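Local coordinates for peroxiredoxin (Mycobacterium tuberculosis, PDB 5EPF), which probably acts as a thiol-specific peroxidase, reducing hydrogen peroxide and organic hydroperoxides to water and alcohols, at residues P80-Q84 and P96-D100; V40-Y44 and V105-V111; F43-A47 and S77-V81; K123-F127 and M145-A149. One frame throughout, in Å; residues are numbered along the deposited sequence.

Contact 1: P80-Q84 and P96-D100; sequences PVRKQ and PLLSD. With EDO (1,2-ethanediol), chain D.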
loop_
_atom_site.group_PDB
_atom_site.type_symbol
_atom_site.label_atom_id
_atom_site.label_comp_id
_atom_site.label_asym_id
_atom_site.label_seq_id
_atom_site.Cartn_x
_atom_site.Cartn_y
_atom_site.Cartn_z
ATOM N N PRO A 80 5.621 -1.584 -13.386
ATOM C CA PRO A 80 6.347 -2.857 -13.504
ATOM C C PRO A 80 7.364 -3.024 -12.383
ATOM O O PRO A 80 7.845 -2.056 -11.782
ATOM C CB PRO A 80 7.060 -2.733 -14.860
ATOM C CG PRO A 80 6.251 -1.767 -15.626
ATOM C CD PRO A 80 5.743 -0.770 -14.607
ATOM N N VAL A 81 7.711 -4.289 -12.119
ATOM C CA VAL A 81 8.711 -4.622 -11.103
ATOM C C VAL A 81 9.981 -3.801 -11.290
ATOM O O VAL A 81 10.542 -3.278 -10.324
ATOM C CB VAL A 81 8.997 -6.140 -11.133
ATOM C CG1 VAL A 81 10.220 -6.516 -10.301
ATOM C CG2 VAL A 81 7.772 -6.917 -10.631
ATOM N N ARG A 82 10.458 -3.668 -12.532
ATOM C CA ARG A 82 11.728 -2.975 -12.733
ATOM C C ARG A 82 11.654 -1.509 -12.320
ATOM O O ARG A 82 12.656 -0.948 -11.856
ATOM C CB ARG A 82 12.222 -3.133 -14.176
ATOM C CG ARG A 82 11.443 -2.353 -15.227
ATOM C CD ARG A 82 11.888 -2.754 -16.644
ATOM N NE ARG A 82 11.534 -4.144 -16.914
ATOM C CZ ARG A 82 11.655 -4.748 -18.090
ATOM N NH1 ARG A 82 12.135 -4.089 -19.139
ATOM N NH2 ARG A 82 11.295 -6.024 -18.205
ATOM N N LYS A 83 10.484 -0.872 -12.459
ATOM C CA LYS A 83 10.362 0.512 -12.016
ATOM C C LYS A 83 10.208 0.596 -10.506
ATOM O O LYS A 83 10.791 1.480 -9.869
ATOM C CB LYS A 83 9.206 1.215 -12.721
ATOM C CG LYS A 83 9.192 2.718 -12.410
ATOM C CD LYS A 83 8.278 3.514 -13.326
ATOM C CE LYS A 83 8.446 5.002 -13.015
ATOM N NZ LYS A 83 7.798 5.876 -14.006
ATOM N N GLN A 84 9.429 -0.316 -9.918
ATOM C CA GLN A 84 9.356 -0.387 -8.461
ATOM C C GLN A 84 10.740 -0.608 -7.868
ATOM O O GLN A 84 11.088 0.003 -6.851
ATOM C CB GLN A 84 8.417 -1.514 -8.012
ATOM C CG GLN A 84 6.979 -1.497 -8.555
ATOM C CD GLN A 84 6.113 -0.382 -7.996
ATOM O OE1 GLN A 84 6.511 0.782 -7.953
ATOM N NE2 GLN A 84 4.905 -0.736 -7.581
ATOM N N PRO A 96 8.245 -3.594 1.213
ATOM C CA PRO A 96 7.909 -4.073 -0.133
ATOM C C PRO A 96 7.105 -3.070 -0.952
ATOM O O PRO A 96 6.220 -2.373 -0.438
ATOM C CB PRO A 96 7.070 -5.332 0.148
ATOM C CG PRO A 96 7.336 -5.688 1.595
ATOM C CD PRO A 96 7.520 -4.352 2.255
ATOM N N LEU A 97 7.409 -3.039 -2.250
ATOM C CA LEU A 97 6.568 -2.411 -3.266
ATOM C C LEU A 97 6.080 -3.522 -4.178
ATOM O O LEU A 97 6.902 -4.230 -4.773
ATOM C CB LEU A 97 7.355 -1.406 -4.106
ATOM C CG LEU A 97 7.977 -0.213 -3.381
ATOM C CD1 LEU A 97 8.644 0.690 -4.402
ATOM C CD2 LEU A 97 6.943 0.585 -2.586
ATOM N N LEU A 98 4.759 -3.684 -4.284
ATOM C CA LEU A 98 4.167 -4.725 -5.109
ATOM C C LEU A 98 3.791 -4.171 -6.478
ATOM O O LEU A 98 3.318 -3.029 -6.603
ATOM C CB LEU A 98 2.926 -5.322 -4.440
ATOM C CG LEU A 98 3.136 -5.865 -3.021
ATOM C CD1 LEU A 98 1.829 -6.471 -2.529
ATOM C CD2 LEU A 98 4.278 -6.883 -2.978
ATOM N N SER A 99 3.987 -4.991 -7.502
ATOM C CA SER A 99 3.607 -4.647 -8.868
ATOM C C SER A 99 2.304 -5.363 -9.197
ATOM O O SER A 99 2.264 -6.600 -9.227
ATOM C CB SER A 99 4.699 -5.063 -9.849
ATOM O OG SER A 99 4.279 -4.879 -11.192
ATOM N N ASP A 100 1.265 -4.577 -9.456
ATOM C CA ASP A 100 -0.065 -5.055 -9.820
ATOM C C ASP A 100 -0.236 -4.810 -11.317
ATOM O O ASP A 100 -0.991 -3.939 -11.744
ATOM C CB ASP A 100 -1.084 -4.258 -8.991
ATOM C CG ASP A 100 -2.506 -4.747 -9.143
ATOM O OD1 ASP A 100 -2.752 -5.954 -9.371
ATOM O OD2 ASP A 100 -3.410 -3.904 -8.974
HETATM C C1 EDO D . 9.426 -6.751 -14.955
HETATM O O1 EDO D . 9.614 -5.343 -14.804
HETATM C C2 EDO D . 10.775 -7.452 -14.965
HETATM O O2 EDO D . 11.470 -7.146 -13.758
#
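Q84 reaches from the first turn of helix 81-91 down to strand 97-99, where its NE2 donates to L98 O at 3.0 Å. The bond is bent, 138° at the hydrogen. NE2 sits above the plane of the carbonyl, while L98 O lies close to the amide plane of Q84. The chain bends at chi2 (-70°), which turns the amide to the strand; a glutamine suits the place because it can also use OE1, which pairs with Y44 OH. Beside it L97 closes the packing, its CD1 3.5 Å from Q84 O, and its CB against Q84 CB. This is the seam of a beta-alpha-beta unit, in which strand 72-77 leads through helix 81-91 to the edge strand 97-99. Nearer the start of the helix the fit thins: V81 CG2 rests on S99 CB at 3.7 Å, and S99 OG turns to D79 O. P80 occupies the N-cap position on the exposed flank. There R82 makes no contact with the strand; its N donates at 2.9 Å to O1 of a 1,2-ethanediol, probably from the crystallisation liquor. Less certainly, since the side chain has two conformers, R82 NE donates to O1 too.

Contact 2: V40-Y44 and V105-V111; sequences VLFFY and VAAQFGV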
loop_
_atom_site.group_PDB
_atom_site.type_symbol
_atom_site.label_atom_id
_atom_site.label_comp_id
_atom_site.label_asym_id
_atom_site.label_seq_id
_atom_site.Cartn_x
_atom_site.Cartn_y
_atom_site.Cartn_z
ATOM N N VAL A 40 -0.364 -1.825 6.282
ATOM C CA VAL A 40 -0.847 -0.588 5.686
ATOM C C VAL A 40 -0.503 -0.670 4.198
ATOM O O VAL A 40 0.668 -0.535 3.807
ATOM C CB VAL A 40 -0.223 0.643 6.350
ATOM C CG1 VAL A 40 -0.804 1.913 5.725
ATOM C CG2 VAL A 40 -0.466 0.623 7.846
ATOM N N LEU A 41 -1.526 -0.925 3.373
ATOM C CA LEU A 41 -1.376 -1.177 1.940
ATOM C C LEU A 41 -1.719 0.124 1.224
ATOM O O LEU A 41 -2.881 0.544 1.221
ATOM C CB LEU A 41 -2.321 -2.300 1.493
ATOM C CG LEU A 41 -2.213 -2.720 0.024
ATOM C CD1 LEU A 41 -0.836 -3.339 -0.272
ATOM C CD2 LEU A 41 -3.350 -3.683 -0.330
ATOM N N PHE A 42 -0.713 0.794 0.668
ATOM C CA PHE A 42 -0.915 2.118 0.097
ATOM C C PHE A 42 -0.776 2.057 -1.418
ATOM O O PHE A 42 0.319 1.808 -1.941
ATOM C CB PHE A 42 -0.079 3.215 0.778
ATOM C CG PHE A 42 1.436 3.166 0.568
ATOM C CD1 PHE A 42 2.043 3.959 -0.407
ATOM C CD2 PHE A 42 2.257 2.430 1.416
ATOM C CE1 PHE A 42 3.425 3.970 -0.567
ATOM C CE2 PHE A 42 3.654 2.436 1.254
ATOM C CZ PHE A 42 4.221 3.221 0.276
ATOM N N PHE A 43 -1.898 2.269 -2.115
ATOM C CA PHE A 43 -1.922 2.329 -3.574
ATOM C C PHE A 43 -1.514 3.735 -3.999
ATOM O O PHE A 43 -2.099 4.732 -3.549
ATOM C CB PHE A 43 -3.341 2.087 -4.085
ATOM C CG PHE A 43 -3.787 0.655 -4.069
ATOM C CD1 PHE A 43 -3.667 -0.149 -5.193
ATOM C CD2 PHE A 43 -4.384 0.128 -2.932
ATOM C CE1 PHE A 43 -4.108 -1.481 -5.167
ATOM C CE2 PHE A 43 -4.847 -1.174 -2.895
ATOM C CZ PHE A 43 -4.706 -1.985 -4.017
ATOM N N TYR A 44 -0.551 3.815 -4.908
ATOM C CA TYR A 44 -0.142 5.107 -5.442
ATOM C C TYR A 44 -0.175 5.076 -6.963
ATOM O O TYR A 44 0.071 4.029 -7.573
ATOM C CB TYR A 44 1.251 5.536 -4.943
ATOM C CG TYR A 44 2.363 4.522 -5.166
ATOM C CD1 TYR A 44 3.061 4.466 -6.374
ATOM C CD2 TYR A 44 2.739 3.642 -4.147
ATOM C CE1 TYR A 44 4.100 3.545 -6.560
ATOM C CE2 TYR A 44 3.753 2.729 -4.332
ATOM C CZ TYR A 44 4.434 2.691 -5.529
ATOM O OH TYR A 44 5.446 1.784 -5.678
ATOM N N VAL A 105 -5.447 -6.564 -8.472
ATOM C CA VAL A 105 -5.657 -6.292 -7.060
ATOM C C VAL A 105 -6.305 -4.926 -6.879
ATOM O O VAL A 105 -7.201 -4.753 -6.045
ATOM C CB VAL A 105 -4.346 -6.480 -6.269
ATOM C CG1 VAL A 105 -4.544 -6.138 -4.800
ATOM C CG2 VAL A 105 -3.849 -7.926 -6.404
ATOM N N ALA A 106 -5.911 -3.948 -7.697
ATOM C CA ALA A 106 -6.599 -2.658 -7.678
ATOM C C ALA A 106 -8.101 -2.837 -7.897
ATOM O O ALA A 106 -8.918 -2.201 -7.218
ATOM C CB ALA A 106 -6.000 -1.739 -8.743
ATOM N N ALA A 107 -8.483 -3.690 -8.854
ATOM C CA ALA A 107 -9.896 -3.955 -9.096
ATOM C C ALA A 107 -10.560 -4.567 -7.868
ATOM O O ALA A 107 -11.691 -4.206 -7.517
ATOM C CB ALA A 107 -10.064 -4.864 -10.317
ATOM N N GLN A 108 -9.867 -5.490 -7.193
ATOM C CA GLN A 108 -10.414 -6.079 -5.977
ATOM C C GLN A 108 -10.721 -5.007 -4.935
ATOM O O GLN A 108 -11.726 -5.092 -4.226
ATOM C CB GLN A 108 -9.434 -7.106 -5.412
ATOM C CG GLN A 108 -9.805 -7.596 -4.033
ATOM C CD GLN A 108 -8.677 -8.326 -3.320
ATOM O OE1 GLN A 108 -8.824 -8.709 -2.165
ATOM N NE2 GLN A 108 -7.547 -8.503 -3.993
ATOM N N PHE A 109 -9.868 -3.984 -4.828
ATOM C CA PHE A 109 -10.043 -2.908 -3.860
ATOM C C PHE A 109 -10.897 -1.757 -4.386
ATOM O O PHE A 109 -11.203 -0.825 -3.624
ATOM C CB PHE A 109 -8.675 -2.397 -3.400
ATOM C CG PHE A 109 -8.006 -3.269 -2.366
ATOM C CD1 PHE A 109 -8.089 -2.938 -1.012
ATOM C CD2 PHE A 109 -7.311 -4.421 -2.731
ATOM C CE1 PHE A 109 -7.476 -3.720 -0.035
ATOM C CE2 PHE A 109 -6.693 -5.216 -1.767
ATOM C CZ PHE A 109 -6.778 -4.867 -0.417
ATOM N N GLY A 110 -11.312 -1.805 -5.648
ATOM C CA GLY A 110 -12.135 -0.749 -6.205
ATOM C C GLY A 110 -11.392 0.515 -6.567
ATOM O O GLY A 110 -12.013 1.584 -6.621
ATOM N N VAL A 111 -10.088 0.425 -6.842
ATOM C CA VAL A 111 -9.259 1.585 -7.142
ATOM C C VAL A 111 -8.642 1.522 -8.535
ATOM O O VAL A 111 -7.815 2.368 -8.879
ATOM C CB VAL A 111 -8.192 1.848 -6.054
ATOM C CG1 VAL A 111 -8.854 2.085 -4.709
ATOM C CG2 VAL A 111 -7.190 0.705 -5.955
#
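F43 projects from strand 39-43 into a hollow formed by V105, A106, F109 and V111. Here the central sheet of a thioredoxin-like fold receives helix 104-109 on one face, the strand and helix segments running at 106° to each other. V111 fills the space over one face of the F43 ring: its CG2 stands 3.8 Å from the ring centroid, almost on the normal, in a CH-pi contact. The CE1 corner of the same ring comes up obliquely to the helix, 3.7 Å from A106 CA. A106 suits the spot because a single methyl lets the ring come this near the backbone. V105 CG1 borders F43 CZ at the ring edge. F109 then supplies the other large bump. F43 CE2 lies over one face of the F109 ring, off its centre, with the two planes at 56°, an oblique pairing. Two residues earlier on the same side of the strand, L41 pushes its branched end at the tip of F109, which also meets the ring of F127; L41 CD2 is 3.6 Å from F109 CZ. The helix ends in a Schellman motif, which brings V111 back toward F43. G110, able to take a positive phi without strain, makes the reversal, and V111 N then bonds to A106 O at 2.9 Å.

Contact 3: F43-A47 and S77-V81; sequences FYPAA and STDPV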
loop_
_atom_site.group_PDB
_atom_site.type_symbol
_atom_site.label_atom_id
_atom_site.label_comp_id
_atom_site.label_asym_id
_atom_site.label_seq_id
_atom_site.Cartn_x
_atom_site.Cartn_y
_atom_site.Cartn_z
ATOM N N PHE A 43 -1.898 2.269 -2.115
ATOM C CA PHE A 43 -1.922 2.329 -3.574
ATOM C C PHE A 43 -1.514 3.735 -3.999
ATOM O O PHE A 43 -2.099 4.732 -3.549
ATOM C CB PHE A 43 -3.341 2.087 -4.085
ATOM C CG PHE A 43 -3.787 0.655 -4.069
ATOM C CD1 PHE A 43 -3.667 -0.149 -5.193
ATOM C CD2 PHE A 43 -4.384 0.128 -2.932
ATOM C CE1 PHE A 43 -4.108 -1.481 -5.167
ATOM C CE2 PHE A 43 -4.847 -1.174 -2.895
ATOM C CZ PHE A 43 -4.706 -1.985 -4.017
ATOM N N TYR A 44 -0.551 3.815 -4.908
ATOM C CA TYR A 44 -0.142 5.107 -5.442
ATOM C C TYR A 44 -0.175 5.076 -6.963
ATOM O O TYR A 44 0.071 4.029 -7.573
ATOM C CB TYR A 44 1.251 5.536 -4.943
ATOM C CG TYR A 44 2.363 4.522 -5.166
ATOM C CD1 TYR A 44 3.061 4.466 -6.374
ATOM C CD2 TYR A 44 2.739 3.642 -4.147
ATOM C CE1 TYR A 44 4.100 3.545 -6.560
ATOM C CE2 TYR A 44 3.753 2.729 -4.332
ATOM C CZ TYR A 44 4.434 2.691 -5.529
ATOM O OH TYR A 44 5.446 1.784 -5.678
ATOM N N PRO A 45 -0.488 6.208 -7.605
ATOM C CA PRO A 45 -0.663 6.167 -9.074
ATOM C C PRO A 45 0.590 5.793 -9.847
ATOM O O PRO A 45 0.519 5.001 -10.793
ATOM C CB PRO A 45 -1.182 7.578 -9.427
ATOM C CG PRO A 45 -1.652 8.180 -8.155
ATOM C CD PRO A 45 -1.019 7.450 -7.006
ATOM N N ALA A 46 1.735 6.364 -9.489
ATOM C CA ALA A 46 2.900 6.272 -10.360
ATOM C C ALA A 46 4.165 6.433 -9.533
ATOM O O ALA A 46 4.431 7.511 -8.989
ATOM C CB ALA A 46 2.842 7.328 -11.466
ATOM N N ALA A 47 4.959 5.370 -9.487
ATOM C CA ALA A 47 6.267 5.420 -8.863
ATOM C C ALA A 47 7.085 6.578 -9.413
ATOM O O ALA A 47 7.016 6.901 -10.601
ATOM C CB ALA A 47 6.986 4.105 -9.155
ATOM N N SER A 77 1.301 -0.444 -6.831
ATOM C CA SER A 77 0.826 0.314 -7.985
ATOM C C SER A 77 0.832 -0.621 -9.191
ATOM O O SER A 77 1.268 -1.771 -9.101
ATOM C CB SER A 77 1.710 1.536 -8.267
ATOM O OG SER A 77 2.943 1.083 -8.817
ATOM N N THR A 78 0.392 -0.103 -10.340
ATOM C CA THR A 78 0.477 -0.873 -11.574
ATOM C C THR A 78 1.843 -0.779 -12.245
ATOM O O THR A 78 2.009 -1.335 -13.331
ATOM C CB THR A 78 -0.610 -0.439 -12.562
ATOM O OG1 THR A 78 -0.458 0.957 -12.852
ATOM C CG2 THR A 78 -1.998 -0.725 -12.004
ATOM N N ASP A 79 2.812 -0.089 -11.648
ATOM C CA ASP A 79 4.123 0.019 -12.277
ATOM C C ASP A 79 4.808 -1.350 -12.349
ATOM O O ASP A 79 4.627 -2.191 -11.465
ATOM C CB ASP A 79 4.995 0.968 -11.469
ATOM C CG ASP A 79 4.472 2.383 -11.499
ATOM O OD1 ASP A 79 4.440 2.970 -12.598
ATOM O OD2 ASP A 79 4.080 2.917 -10.445
ATOM N N PRO A 80 5.621 -1.584 -13.386
ATOM C CA PRO A 80 6.347 -2.857 -13.504
ATOM C C PRO A 80 7.364 -3.024 -12.383
ATOM O O PRO A 80 7.845 -2.056 -11.782
ATOM C CB PRO A 80 7.060 -2.733 -14.860
ATOM C CG PRO A 80 6.251 -1.767 -15.626
ATOM C CD PRO A 80 5.743 -0.770 -14.607
ATOM N N VAL A 81 7.711 -4.289 -12.119
ATOM C CA VAL A 81 8.711 -4.622 -11.103
ATOM C C VAL A 81 9.981 -3.801 -11.290
ATOM O O VAL A 81 10.542 -3.278 -10.324
ATOM C CB VAL A 81 8.997 -6.140 -11.133
ATOM C CG1 VAL A 81 10.220 -6.516 -10.301
ATOM C CG2 VAL A 81 7.772 -6.917 -10.631
HETATM O O HOH W 1 -0.941 2.577 -10.756
HETATM O O HOH W 2 1.823 4.173 -13.102
HETATM O O HOH W 3 5.375 5.578 -12.909
#
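S77 holds its OG between its own backbone N and carbonyl carbon (chi1 73°), and D79 holds its carboxylate beside its backbone N (chi1 -66°), so hydroxyl and carboxylate face each other within an ST turn and D79 can reach across to A47. D79 N makes the turn by donating to S77 OG at 3.1 Å. The turn follows strand 72-77 of the thioredoxin-like sheet, and the contact lies at the C-terminal ends of this strand and its parallel neighbour 39-43, whose loop leads to the helix carrying the active-site C52. S77 OG in turn donates to D79 OD2 at 2.7 Å. A47 N meets the same oxygen from the opposite face, at 2.8 Å and nearly straight (174°). These two donors, with two waters at OD1, restrain the carboxylate's rotation; the short aspartate chain keeps OD2 within reach of both. The small CB of A47 lets OD2 approach closely. S77 CB packs over a face of the Y44 ring, 4.0 Å from its centroid, in a CH-pi contact, while Y44 OH is taken by Q84. P45 lies against C52. Water links the more open side: one molecule donates to both P45 O and D79 OD1, another joins P45 O to T78 N, and a third donates to A47 O and, at 2.8 Å, to D79 OD1.

Contact 4: K123-F127 and M145-A149; sequences KRTTF and MDAHA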
loop_
_atom_site.group_PDB
_atom_site.type_symbol
_atom_site.label_atom_id
_atom_site.label_comp_id
_atom_site.label_asym_id
_atom_site.label_seq_id
_atom_site.Cartn_x
_atom_site.Cartn_y
_atom_site.Cartn_z
ATOM N N LYS A 123 -6.222 4.933 -8.471
ATOM C CA LYS A 123 -6.629 6.040 -7.618
ATOM C C LYS A 123 -5.897 5.916 -6.277
ATOM O O LYS A 123 -5.900 4.851 -5.661
ATOM C CB LYS A 123 -8.145 5.955 -7.413
ATOM C CG LYS A 123 -8.771 7.054 -6.594
ATOM C CD LYS A 123 -10.298 6.925 -6.577
ATOM C CE LYS A 123 -10.931 8.089 -5.857
ATOM N NZ LYS A 123 -12.419 8.035 -5.961
ATOM N N ARG A 124 -5.255 7.000 -5.833
ATOM C CA ARG A 124 -4.426 6.992 -4.623
ATOM C C ARG A 124 -5.267 6.712 -3.379
ATOM O O ARG A 124 -6.110 7.528 -3.003
ATOM C CB ARG A 124 -3.709 8.335 -4.466
ATOM C CG ARG A 124 -2.712 8.349 -3.318
ATOM C CD ARG A 124 -2.018 9.701 -3.058
ATOM N NE ARG A 124 -1.476 10.341 -4.262
ATOM C CZ ARG A 124 -0.254 10.150 -4.763
ATOM N NH1 ARG A 124 0.605 9.324 -4.174
ATOM N NH2 ARG A 124 0.125 10.796 -5.865
ATOM N N THR A 125 -5.045 5.575 -2.725
ATOM C CA THR A 125 -5.912 5.110 -1.647
ATOM C C THR A 125 -5.098 4.198 -0.750
ATOM O O THR A 125 -4.344 3.363 -1.253
ATOM C CB THR A 125 -7.096 4.298 -2.206
ATOM O OG1 THR A 125 -7.621 4.913 -3.391
ATOM C CG2 THR A 125 -8.194 4.165 -1.190
ATOM N N THR A 126 -5.267 4.340 0.565
ATOM C CA THR A 126 -4.569 3.504 1.535
ATOM C C THR A 126 -5.554 2.717 2.375
ATOM O O THR A 126 -6.542 3.272 2.878
ATOM C CB THR A 126 -3.676 4.368 2.420
ATOM O OG1 THR A 126 -2.731 5.047 1.580
ATOM C CG2 THR A 126 -2.944 3.553 3.474
ATOM N N PHE A 127 -5.262 1.429 2.550
ATOM C CA PHE A 127 -6.091 0.533 3.353
ATOM C C PHE A 127 -5.268 0.018 4.522
ATOM O O PHE A 127 -4.203 -0.578 4.319
ATOM C CB PHE A 127 -6.574 -0.638 2.491
ATOM C CG PHE A 127 -7.410 -0.193 1.321
ATOM C CD1 PHE A 127 -8.785 -0.050 1.431
ATOM C CD2 PHE A 127 -6.806 0.140 0.109
ATOM C CE1 PHE A 127 -9.557 0.404 0.377
ATOM C CE2 PHE A 127 -7.574 0.597 -0.973
ATOM C CZ PHE A 127 -8.949 0.718 -0.823
ATOM N N MET A 145 -0.504 14.091 1.056
ATOM C CA MET A 145 0.409 12.963 0.888
ATOM C C MET A 145 0.840 12.378 2.228
ATOM O O MET A 145 0.954 11.152 2.369
ATOM C CB MET A 145 1.635 13.390 0.075
ATOM C CG MET A 145 1.329 13.853 -1.351
ATOM S SD MET A 145 0.408 12.668 -2.369
ATOM C CE MET A 145 -1.286 13.215 -2.146
ATOM N N ASP A 146 1.088 13.233 3.226
ATOM C CA ASP A 146 1.530 12.747 4.533
ATOM C C ASP A 146 0.397 12.071 5.288
ATOM O O ASP A 146 0.650 11.191 6.123
ATOM C CB ASP A 146 2.091 13.873 5.413
ATOM C CG ASP A 146 3.464 14.360 4.975
ATOM O OD1 ASP A 146 4.116 13.731 4.132
ATOM O OD2 ASP A 146 3.894 15.407 5.512
ATOM N N ALA A 147 -0.853 12.463 5.004
ATOM C CA ALA A 147 -1.998 11.960 5.762
ATOM C C ALA A 147 -2.155 10.453 5.615
ATOM O O ALA A 147 -2.706 9.797 6.500
ATOM C CB ALA A 147 -3.282 12.663 5.321
ATOM N N HIS A 148 -1.699 9.876 4.506
ATOM C CA HIS A 148 -1.802 8.428 4.347
ATOM C C HIS A 148 -1.081 7.693 5.470
ATOM O O HIS A 148 -1.691 6.886 6.182
ATOM C CB HIS A 148 -1.314 8.028 2.959
ATOM C CG HIS A 148 -2.254 8.451 1.888
ATOM N ND1 HIS A 148 -3.287 7.648 1.444
ATOM C CD2 HIS A 148 -2.371 9.628 1.226
ATOM C CE1 HIS A 148 -3.974 8.301 0.523
ATOM N NE2 HIS A 148 -3.447 9.508 0.384
ATOM N N ALA A 149 0.189 8.010 5.701
ATOM C CA ALA A 149 0.894 7.358 6.795
ATOM C C ALA A 149 0.430 7.890 8.148
ATOM O O ALA A 149 0.309 7.121 9.106
ATOM C CB ALA A 149 2.403 7.486 6.640
#
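The start of strand 125-129, with R124 just ahead of it, meets the C-terminal helix beside the active site; R124 lies against C52, the residue that forms the sulfenic acid intermediate. An arginine beside the reactive cysteine is a familiar feature of peroxiredoxins, and the present placing is consistent with it. M145 lays its sulfur over the centre of one face of the R124 guanidinium, SD to CZ being 3.5 Å. The methionine chain bends at chi2 (-55°) and again at the thioether, which curls the sulfur over the flat group, and its methyl CE comes against R124 NE (3.6 Å) and CD. A long, flexible thioether suits this task: it can cover the face while leaving the nitrogens at the edge to other partners, and one of them, NH1, forms a salt bridge with E55. The start of helix 145-158 runs alongside strand 125-129, nearly parallel to it, and beside helix 50-61, as the last helix of a thioredoxin-like fold does, and one turn further on it sends H148 down to the strand. H148 ND1 donates to T126 OG1 at 2.7 Å, with the hydroxyl tilted 26° from the ring plane. Farther round the imidazole, NE2 approaches the aliphatic part of R124 obliquely, 3.7 Å from CD, with the ring and guanidinium planes 63° apart. T126 suits the buried strand, because its hydroxyl meets the imidazole's need for an acceptor. Just ahead of it T125, whose CB points away from the helix, donates its OG1 to K123 O at 2.8 Å.

How the contacts relate
All four contacts draw on the five-stranded sheet with order 97-99, 72-77, 39-43, 125-129, 135-139. Contact 1 lies at one edge and contact 4 about 17 Å away, centre to centre, on the opposite side of the chain's centre; contacts 2 and 3 fall between. Contacts 2 and 3 share F43 and Y44, whereas contact 3 passes P80 and V81 on to contact 1, whose centre is about 6 Å from its own. Contact 4 follows the others along the chain, yet backbone pairing of strands 39-43 and 125-129 ties it to contact 2. The loop after strand 39-43 and R124 both come up to C52, so contacts 3 and 4 frame the reactive cysteine from different parts of the sequence.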